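Local structure of dihydropteroate synthase (Stenotrophomonas maltophilia, 7L6P) at residues L139-H153 / A184-D198. The protein probably catalyses the condensation of para-aminobenzoate with 6-hydroxymethyl-7,8-dihydropterin diphosphate to form 7,8-dihydropteroate, a precursor of folates. Numbering follows the deposited sequence.
Sequences LDAAAATGVPVVLMH and AAEMAGFAKKNLLID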
ATOM      1  N   LEU A 139       4.802  -6.540 -35.589  1.00 64.67           N
ATOM      2  CA  LEU A 139       3.657  -5.675 -35.811  1.00 62.56           C
ATOM      3  C   LEU A 139       2.568  -6.390 -36.604  1.00 65.27           C
ATOM      4  O   LEU A 139       1.406  -6.436 -36.185  1.00 66.28           O
ATOM      5  CB  LEU A 139       4.134  -4.418 -36.523  1.00 62.62           C
ATOM      6  CG  LEU A 139       3.274  -3.175 -36.525  1.00 62.77           C
ATOM      7  CD1 LEU A 139       2.966  -2.777 -35.101  1.00 56.32           C
ATOM      8  CD2 LEU A 139       4.026  -2.073 -37.271  1.00 62.70           C
ATOM      9  N   ASP A 140       2.929  -6.961 -37.753  1.00 66.53           N
ATOM     10  CA  ASP A 140       1.934  -7.631 -38.586  1.00 68.81           C
ATOM     11  C   ASP A 140       1.441  -8.917 -37.944  1.00 68.14           C
ATOM     12  O   ASP A 140       0.262  -9.268 -38.084  1.00 69.73           O
ATOM     13  CB  ASP A 140       2.501  -7.935 -39.971  1.00 71.16           C
ATOM     14  CG  ASP A 140       2.668  -6.698 -40.819  1.00 76.18           C
ATOM     15  OD1 ASP A 140       1.932  -5.716 -40.571  1.00 73.11           O
ATOM     16  OD2 ASP A 140       3.504  -6.726 -41.762  1.00 81.95           O
ATOM     17  N   ALA A 141       2.322  -9.640 -37.253  1.00 65.67           N
ATOM     18  CA  ALA A 141       1.918 -10.923 -36.698  1.00 66.81           C
ATOM     19  C   ALA A 141       0.852 -10.732 -35.630  1.00 67.27           C
ATOM     20  O   ALA A 141      -0.171 -11.421 -35.636  1.00 68.39           O
ATOM     21  CB  ALA A 141       3.138 -11.658 -36.136  1.00 68.27           C
ATOM     22  N   ALA A 142       1.071  -9.776 -34.722  1.00 66.74           N
ATOM     23  CA  ALA A 142       0.129  -9.499 -33.640  1.00 64.54           C
ATOM     24  C   ALA A 142      -1.180  -8.893 -34.156  1.00 68.03           C
ATOM     25  O   ALA A 142      -2.255  -9.132 -33.578  1.00 62.37           O
ATOM     26  CB  ALA A 142       0.791  -8.578 -32.620  1.00 59.06           C
ATOM     27  N   ALA A 143      -1.101  -8.054 -35.196  1.00 62.83           N
ATOM     28  CA  ALA A 143      -2.317  -7.536 -35.816  1.00 66.69           C
ATOM     29  C   ALA A 143      -3.217  -8.674 -36.264  1.00 67.54           C
ATOM     30  O   ALA A 143      -4.430  -8.657 -36.016  1.00 64.11           O
ATOM     31  CB  ALA A 143      -1.974  -6.642 -37.009  1.00 61.93           C
ATOM     32  N   ALA A 144      -2.626  -9.685 -36.898  1.00 66.41           N
ATOM     33  CA  ALA A 144      -3.384 -10.791 -37.454  1.00 65.12           C
ATOM     34  C   ALA A 144      -3.980 -11.697 -36.385  1.00 67.91           C
ATOM     35  O   ALA A 144      -4.980 -12.371 -36.656  1.00 69.16           O
ATOM     36  CB  ALA A 144      -2.488 -11.605 -38.382  1.00 63.56           C
ATOM     37  N   THR A 145      -3.413 -11.718 -35.174  1.00 67.08           N
ATOM     38  CA  THR A 145      -3.951 -12.595 -34.139  1.00 66.46           C
ATOM     39  C   THR A 145      -5.309 -12.114 -33.645  1.00 66.47           C
ATOM     40  O   THR A 145      -6.161 -12.939 -33.292  1.00 69.36           O
ATOM     41  CB  THR A 145      -2.991 -12.695 -32.954  1.00 64.83           C
ATOM     42  OG1 THR A 145      -2.963 -11.438 -32.273  1.00 64.53           O
ATOM     43  CG2 THR A 145      -1.592 -13.055 -33.413  1.00 62.47           C
ATOM     44  N   GLY A 146      -5.529 -10.800 -33.603  1.00 64.41           N
ATOM     45  CA  GLY A 146      -6.787 -10.259 -33.135  1.00 60.28           C
ATOM     46  C   GLY A 146      -6.926 -10.161 -31.629  1.00 63.80           C
ATOM     47  O   GLY A 146      -8.024  -9.872 -31.142  1.00 63.82           O
ATOM     48  N   VAL A 147      -5.863 -10.391 -30.865  1.00 64.26           N
ATOM     49  CA  VAL A 147      -5.981 -10.286 -29.414  1.00 61.10           C
ATOM     50  C   VAL A 147      -5.406  -8.955 -28.945  1.00 59.64           C
ATOM     51  O   VAL A 147      -4.546  -8.378 -29.622  1.00 58.84           O
ATOM     52  CB  VAL A 147      -5.297 -11.471 -28.727  1.00 61.44           C
ATOM     53  CG1 VAL A 147      -5.875 -12.763 -29.251  1.00 61.71           C
ATOM     54  CG2 VAL A 147      -3.789 -11.423 -28.969  1.00 64.16           C
ATOM     55  N   PRO A 148      -5.830  -8.443 -27.796  1.00 60.26           N
ATOM     56  CA  PRO A 148      -5.232  -7.202 -27.279  1.00 60.33           C
ATOM     57  C   PRO A 148      -3.728  -7.332 -27.077  1.00 55.70           C
ATOM     58  O   PRO A 148      -3.204  -8.413 -26.806  1.00 58.21           O
ATOM     59  CB  PRO A 148      -5.968  -6.990 -25.947  1.00 60.16           C
ATOM     60  CG  PRO A 148      -7.304  -7.649 -26.164  1.00 59.49           C
ATOM     61  CD  PRO A 148      -7.009  -8.857 -27.015  1.00 61.06           C
ATOM     62  N   VAL A 149      -3.021  -6.220 -27.260  1.00 52.79           N
ATOM     63  CA  VAL A 149      -1.561  -6.203 -27.214  1.00 54.51           C
ATOM     64  C   VAL A 149      -1.119  -5.032 -26.349  1.00 54.63           C
ATOM     65  O   VAL A 149      -1.623  -3.913 -26.496  1.00 54.03           O
ATOM     66  CB  VAL A 149      -0.922  -6.103 -28.618  1.00 57.03           C
ATOM     67  CG1 VAL A 149       0.598  -5.999 -28.489  1.00 58.18           C
ATOM     68  CG2 VAL A 149      -1.309  -7.291 -29.505  1.00 56.04           C
ATOM     69  N   VAL A 150      -0.193  -5.290 -25.439  1.00 53.40           N
ATOM     70  CA  VAL A 150       0.367  -4.257 -24.577  1.00 53.06           C
ATOM     71  C   VAL A 150       1.618  -3.685 -25.239  1.00 54.46           C
ATOM     72  O   VAL A 150       2.597  -4.403 -25.455  1.00 56.65           O
ATOM     73  CB  VAL A 150       0.701  -4.828 -23.194  1.00 50.80           C
ATOM     74  CG1 VAL A 150       1.231  -3.749 -22.309  1.00 50.24           C
ATOM     75  CG2 VAL A 150      -0.531  -5.452 -22.588  1.00 55.93           C
ATOM     76  N   LEU A 151       1.604  -2.390 -25.527  1.00 51.90           N
ATOM     77  CA  LEU A 151       2.780  -1.719 -26.058  1.00 51.70           C
ATOM     78  C   LEU A 151       3.575  -1.166 -24.880  1.00 54.52           C
ATOM     79  O   LEU A 151       3.171  -0.182 -24.248  1.00 53.86           O
ATOM     80  CB  LEU A 151       2.393  -0.615 -27.032  1.00 50.05           C
ATOM     81  CG  LEU A 151       1.478  -1.062 -28.180  1.00 52.90           C
ATOM     82  CD1 LEU A 151       1.137   0.110 -29.112  1.00 46.16           C
ATOM     83  CD2 LEU A 151       2.072  -2.235 -28.950  1.00 52.00           C
ATOM     84  N   MET A 152       4.703  -1.797 -24.587  1.00 52.44           N
ATOM     85  CA  MET A 152       5.571  -1.323 -23.525  1.00 53.29           C
ATOM     86  C   MET A 152       6.639  -0.402 -24.096  1.00 50.38           C
ATOM     87  O   MET A 152       7.015  -0.506 -25.265  1.00 48.98           O
ATOM     88  CB  MET A 152       6.236  -2.489 -22.803  1.00 50.64           C
ATOM     89  CG  MET A 152       6.693  -2.110 -21.409  1.00 53.36           C
ATOM     90  SD  MET A 152       7.618  -3.411 -20.576  1.00 53.24           S
ATOM     91  CE  MET A 152       9.235  -3.144 -21.294  1.00 52.52           C
ATOM     92  N   HIS A 153       7.105   0.519 -23.261  1.00 50.27           N
ATOM     93  CA  HIS A 153       8.273   1.328 -23.561  1.00 49.40           C
ATOM     94  C   HIS A 153       9.480   0.722 -22.869  1.00 52.96           C
ATOM     95  O   HIS A 153       9.422   0.403 -21.672  1.00 51.56           O
ATOM     96  CB  HIS A 153       8.121   2.774 -23.102  1.00 48.70           C
ATOM     97  CG  HIS A 153       9.382   3.574 -23.245  1.00 50.27           C
ATOM     98  ND1 HIS A 153      10.392   3.562 -22.303  1.00 53.30           N
ATOM     99  CD2 HIS A 153       9.808   4.385 -24.244  1.00 47.24           C
ATOM    100  CE1 HIS A 153      11.384   4.337 -22.710  1.00 53.76           C
ATOM    101  NE2 HIS A 153      11.054   4.847 -23.886  1.00 54.00           N
ATOM    102  N   ALA A 184       1.833   3.321 -35.478  1.00 53.60           N
ATOM    103  CA  ALA A 184       2.293   2.208 -36.300  1.00 52.69           C
ATOM    104  C   ALA A 184       1.337   1.026 -36.180  1.00 56.70           C
ATOM    105  O   ALA A 184       1.004   0.381 -37.180  1.00 58.24           O
ATOM    106  CB  ALA A 184       3.717   1.809 -35.902  1.00 49.81           C
ATOM    107  N   ALA A 185       0.860   0.745 -34.964  1.00 55.69           N
ATOM    108  CA  ALA A 185      -0.159  -0.288 -34.806  1.00 55.87           C
ATOM    109  C   ALA A 185      -1.431   0.085 -35.560  1.00 57.76           C
ATOM    110  O   ALA A 185      -2.054  -0.766 -36.207  1.00 58.05           O
ATOM    111  CB  ALA A 185      -0.450  -0.511 -33.327  1.00 52.08           C
ATOM    112  N   GLU A 186      -1.846   1.352 -35.464  1.00 55.29           N
ATOM    113  CA  GLU A 186      -2.997   1.818 -36.225  1.00 56.67           C
ATOM    114  C   GLU A 186      -2.801   1.531 -37.716  1.00 57.73           C
ATOM    115  O   GLU A 186      -3.692   0.987 -38.376  1.00 58.53           O
ATOM    116  CB  GLU A 186      -3.208   3.321 -35.992  1.00 58.95           C
ATOM    117  CG  GLU A 186      -4.373   3.924 -36.827  1.00 59.25           C
ATOM    118  CD  GLU A 186      -4.590   5.450 -36.652  1.00 63.75           C
ATOM    119  OE1 GLU A 186      -3.991   6.094 -35.751  1.00 63.78           O
ATOM    120  OE2 GLU A 186      -5.412   6.014 -37.431  1.00 78.10           O
ATOM    121  N   MET A 187      -1.615   1.846 -38.254  1.00 57.44           N
ATOM    122  CA  MET A 187      -1.359   1.590 -39.673  1.00 59.91           C
ATOM    123  C   MET A 187      -1.326   0.102 -39.998  1.00 60.87           C
ATOM    124  O   MET A 187      -1.660  -0.289 -41.123  1.00 64.30           O
ATOM    125  CB  MET A 187      -0.060   2.254 -40.138  1.00 56.05           C
ATOM    126  CG  MET A 187      -0.168   3.742 -40.324  1.00 56.68           C
ATOM    127  SD  MET A 187      -1.605   4.167 -41.359  1.00 73.14           S
ATOM    128  CE  MET A 187      -2.554   4.964 -40.068  1.00 62.22           C
ATOM    129  N   ALA A 188      -0.915  -0.739 -39.055  1.00 58.33           N
ATOM    130  CA  ALA A 188      -0.892  -2.175 -39.299  1.00 60.04           C
ATOM    131  C   ALA A 188      -2.277  -2.820 -39.233  1.00 64.28           C
ATOM    132  O   ALA A 188      -2.405  -4.013 -39.525  1.00 66.89           O
ATOM    133  CB  ALA A 188       0.057  -2.852 -38.301  1.00 56.78           C
ATOM    134  N   GLY A 189      -3.316  -2.081 -38.856  1.00 64.83           N
ATOM    135  CA  GLY A 189      -4.668  -2.598 -38.899  1.00 63.61           C
ATOM    136  C   GLY A 189      -5.327  -2.846 -37.552  1.00 62.71           C
ATOM    137  O   GLY A 189      -6.427  -3.415 -37.519  1.00 62.83           O
ATOM    138  N   PHE A 190      -4.692  -2.458 -36.450  1.00 57.16           N
ATOM    139  CA  PHE A 190      -5.277  -2.697 -35.137  1.00 63.82           C
ATOM    140  C   PHE A 190      -6.517  -1.840 -34.940  1.00 62.71           C
ATOM    141  O   PHE A 190      -6.518  -0.652 -35.258  1.00 59.67           O
ATOM    142  CB  PHE A 190      -4.267  -2.352 -34.030  1.00 57.38           C
ATOM    143  CG  PHE A 190      -3.342  -3.466 -33.665  1.00 60.34           C
ATOM    144  CD1 PHE A 190      -2.207  -3.720 -34.423  1.00 61.37           C
ATOM    145  CD2 PHE A 190      -3.571  -4.232 -32.523  1.00 62.19           C
ATOM    146  CE1 PHE A 190      -1.340  -4.744 -34.076  1.00 62.29           C
ATOM    147  CE2 PHE A 190      -2.701  -5.257 -32.166  1.00 60.44           C
ATOM    148  CZ  PHE A 190      -1.587  -5.515 -32.938  1.00 59.96           C
ATOM    149  N   ALA A 191      -7.521  -2.404 -34.285  1.00 65.12           N
ATOM    150  CA  ALA A 191      -8.577  -1.589 -33.725  1.00 63.97           C
ATOM    151  C   ALA A 191      -8.126  -1.134 -32.344  1.00 66.37           C
ATOM    152  O   ALA A 191      -7.270  -1.766 -31.723  1.00 62.37           O
ATOM    153  CB  ALA A 191      -9.886  -2.371 -33.639  1.00 68.10           C
ATOM    154  N   LYS A 192      -8.645   0.016 -31.906  1.00 73.39           N
ATOM    155  CA  LYS A 192      -8.202   0.593 -30.635  1.00 72.21           C
ATOM    156  C   LYS A 192      -8.553  -0.295 -29.453  1.00 73.23           C
ATOM    157  O   LYS A 192      -7.801  -0.338 -28.464  1.00 73.62           O
ATOM    158  CB  LYS A 192      -8.807   1.982 -30.435  1.00 73.63           C
ATOM    159  CG  LYS A 192      -7.975   3.114 -31.017  1.00 81.58           C
ATOM    160  CD  LYS A 192      -6.859   3.534 -30.075  1.00 80.65           C
ATOM    161  CE  LYS A 192      -6.088   4.755 -30.589  1.00 84.32           C
ATOM    162  NZ  LYS A 192      -5.052   5.170 -29.558  1.00 82.30           N
ATOM    163  N   LYS A 193      -9.679  -1.012 -29.524  1.00 66.28           N
ATOM    164  CA  LYS A 193     -10.026  -1.900 -28.415  1.00 67.69           C
ATOM    165  C   LYS A 193      -8.950  -2.945 -28.159  1.00 62.42           C
ATOM    166  O   LYS A 193      -8.945  -3.569 -27.091  1.00 66.72           O
ATOM    167  CB  LYS A 193     -11.372  -2.590 -28.661  1.00 65.69           C
ATOM    168  CG  LYS A 193     -11.452  -3.431 -29.910  1.00 67.18           C
ATOM    169  CD  LYS A 193     -12.818  -4.133 -30.006  1.00 75.39           C
ATOM    170  CE  LYS A 193     -12.728  -5.511 -30.672  1.00 79.56           C
ATOM    171  NZ  LYS A 193     -12.303  -5.402 -32.110  1.00 77.84           N
ATOM    172  N   ASN A 194      -8.044  -3.160 -29.109  1.00 62.90           N
ATOM    173  CA  ASN A 194      -7.022  -4.179 -28.968  1.00 62.99           C
ATOM    174  C   ASN A 194      -5.662  -3.608 -28.585  1.00 58.49           C
ATOM    175  O   ASN A 194      -4.651  -4.279 -28.791  1.00 57.61           O
ATOM    176  CB  ASN A 194      -6.921  -5.005 -30.253  1.00 59.10           C
ATOM    177  CG  ASN A 194      -7.989  -6.087 -30.323  1.00 63.02           C
ATOM    178  OD1 ASN A 194      -8.481  -6.546 -29.295  1.00 64.39           O
ATOM    179  ND2 ASN A 194      -8.324  -6.522 -31.525  1.00 61.68           N
ATOM    180  N   LEU A 195      -5.609  -2.412 -27.989  1.00 59.19           N
ATOM    181  CA  LEU A 195      -4.326  -1.804 -27.635  1.00 58.89           C
ATOM    182  C   LEU A 195      -4.288  -1.311 -26.189  1.00 56.73           C
ATOM    183  O   LEU A 195      -5.215  -0.645 -25.711  1.00 55.18           O
ATOM    184  CB  LEU A 195      -3.997  -0.645 -28.581  1.00 57.64           C
ATOM    185  CG  LEU A 195      -3.691  -1.130 -30.000  1.00 60.43           C
ATOM    186  CD1 LEU A 195      -3.868  -0.012 -31.046  1.00 58.57           C
ATOM    187  CD2 LEU A 195      -2.290  -1.727 -30.044  1.00 53.65           C
ATOM    188  N   LEU A 196      -3.173  -1.597 -25.517  1.00 55.60           N
ATOM    189  CA  LEU A 196      -2.873  -1.078 -24.195  1.00 53.39           C
ATOM    190  C   LEU A 196      -1.474  -0.497 -24.238  1.00 53.54           C
ATOM    191  O   LEU A 196      -0.677  -0.840 -25.109  1.00 54.31           O
ATOM    192  CB  LEU A 196      -2.931  -2.162 -23.103  1.00 51.38           C
ATOM    193  CG  LEU A 196      -4.239  -2.917 -22.882  1.00 56.99           C
ATOM    194  CD1 LEU A 196      -4.455  -3.960 -23.970  1.00 54.50           C
ATOM    195  CD2 LEU A 196      -4.259  -3.564 -21.485  1.00 49.27           C
ATOM    196  N   ILE A 197      -1.175   0.378 -23.279  1.00 50.85           N
ATOM    197  CA  ILE A 197       0.171   0.900 -23.108  1.00 49.01           C
ATOM    198  C   ILE A 197       0.713   0.429 -21.766  1.00 54.54           C
ATOM    199  O   ILE A 197      -0.027   0.106 -20.824  1.00 52.55           O
ATOM    200  CB  ILE A 197       0.221   2.432 -23.188  1.00 48.97           C
ATOM    201  CG1 ILE A 197      -0.719   3.017 -22.137  1.00 50.14           C
ATOM    202  CG2 ILE A 197      -0.152   2.904 -24.626  1.00 48.73           C
ATOM    203  CD1 ILE A 197      -0.611   4.504 -21.985  1.00 54.96           C
ATOM    204  N   ASP A 198       2.036   0.422 -21.687  1.00 54.29           N
ATOM    205  CA  ASP A 198       2.766   0.043 -20.494  1.00 47.79           C
ATOM    206  C   ASP A 198       3.988   0.942 -20.425  1.00 50.74           C
ATOM    207  O   ASP A 198       4.745   1.033 -21.403  1.00 49.63           O
ATOM    208  CB  ASP A 198       3.141  -1.431 -20.586  1.00 49.50           C
ATOM    209  CG  ASP A 198       3.956  -1.928 -19.408  1.00 52.93           C
ATOM    210  OD1 ASP A 198       4.358  -1.121 -18.539  1.00 52.45           O
ATOM    211  OD2 ASP A 198       4.225  -3.153 -19.395  1.00 55.54           O
TER
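Val149 to Met152 run parallel to Leu195 to Asp198 as neighbouring strands, their axes 31° apart, joined by five backbone hydrogen bonds from Val149 N to Asn194 O through to His153 N to Asp198 O; the bond from Leu151 N to Leu196 O, 2.8 Å long, is almost straight at 177°.

Outside this pair lies the Phe190 ring, wedged between strand 149-152 and helix 138-145. Val149 CG2 comes to its rim at CE2 (3.6 Å), while Ala142 CB meets CZ at the edge, in the ring plane. At the next corner Phe190 CE1 comes 3.4 Å from Ala143 CA, an approach the small alanine side chains allow. Earlier on helix 138-145, Leu139 reaches across to the end of helix 170-188: its CG rests 3.7 Å from Ala188 CB, and with CG anti to the backbone N (chi1 -162°) the two methyls spread over Ala184 and Ala185. Just beyond Ala188, Gly189 ends that helix in a Schellman motif, from which the chain turns to Phe190. On the same outer face of the sheet, Leu151 CD1 touches Leu195 CD2 at 4.0 Å.

The barrel-interior face carries Val150, Met152, Leu196 and Asp198. Val150 CG1 packs on Asp198 CB (3.5 Å), and Met152 lies alongside Asp198, with CG 3.4 Å from Asp198 OD2. Asp198 OD1 is held by the backbone N of Gly200, which helps fix the carboxylate. Near the strand starts, the Asn194 side chain lies against Pro148, OD1 being 3.5 Å from CG of the proline ring.

Met152, on the inner face, lies beside an imidazole bound in the active site, probably from the crystallisation liquor. Two successive helix-to-strand passages of the TIM barrel meet here; strand 149-152, helix 170-188 and strand 195-198 form a beta-alpha-beta crossover, strands inside and helices outside.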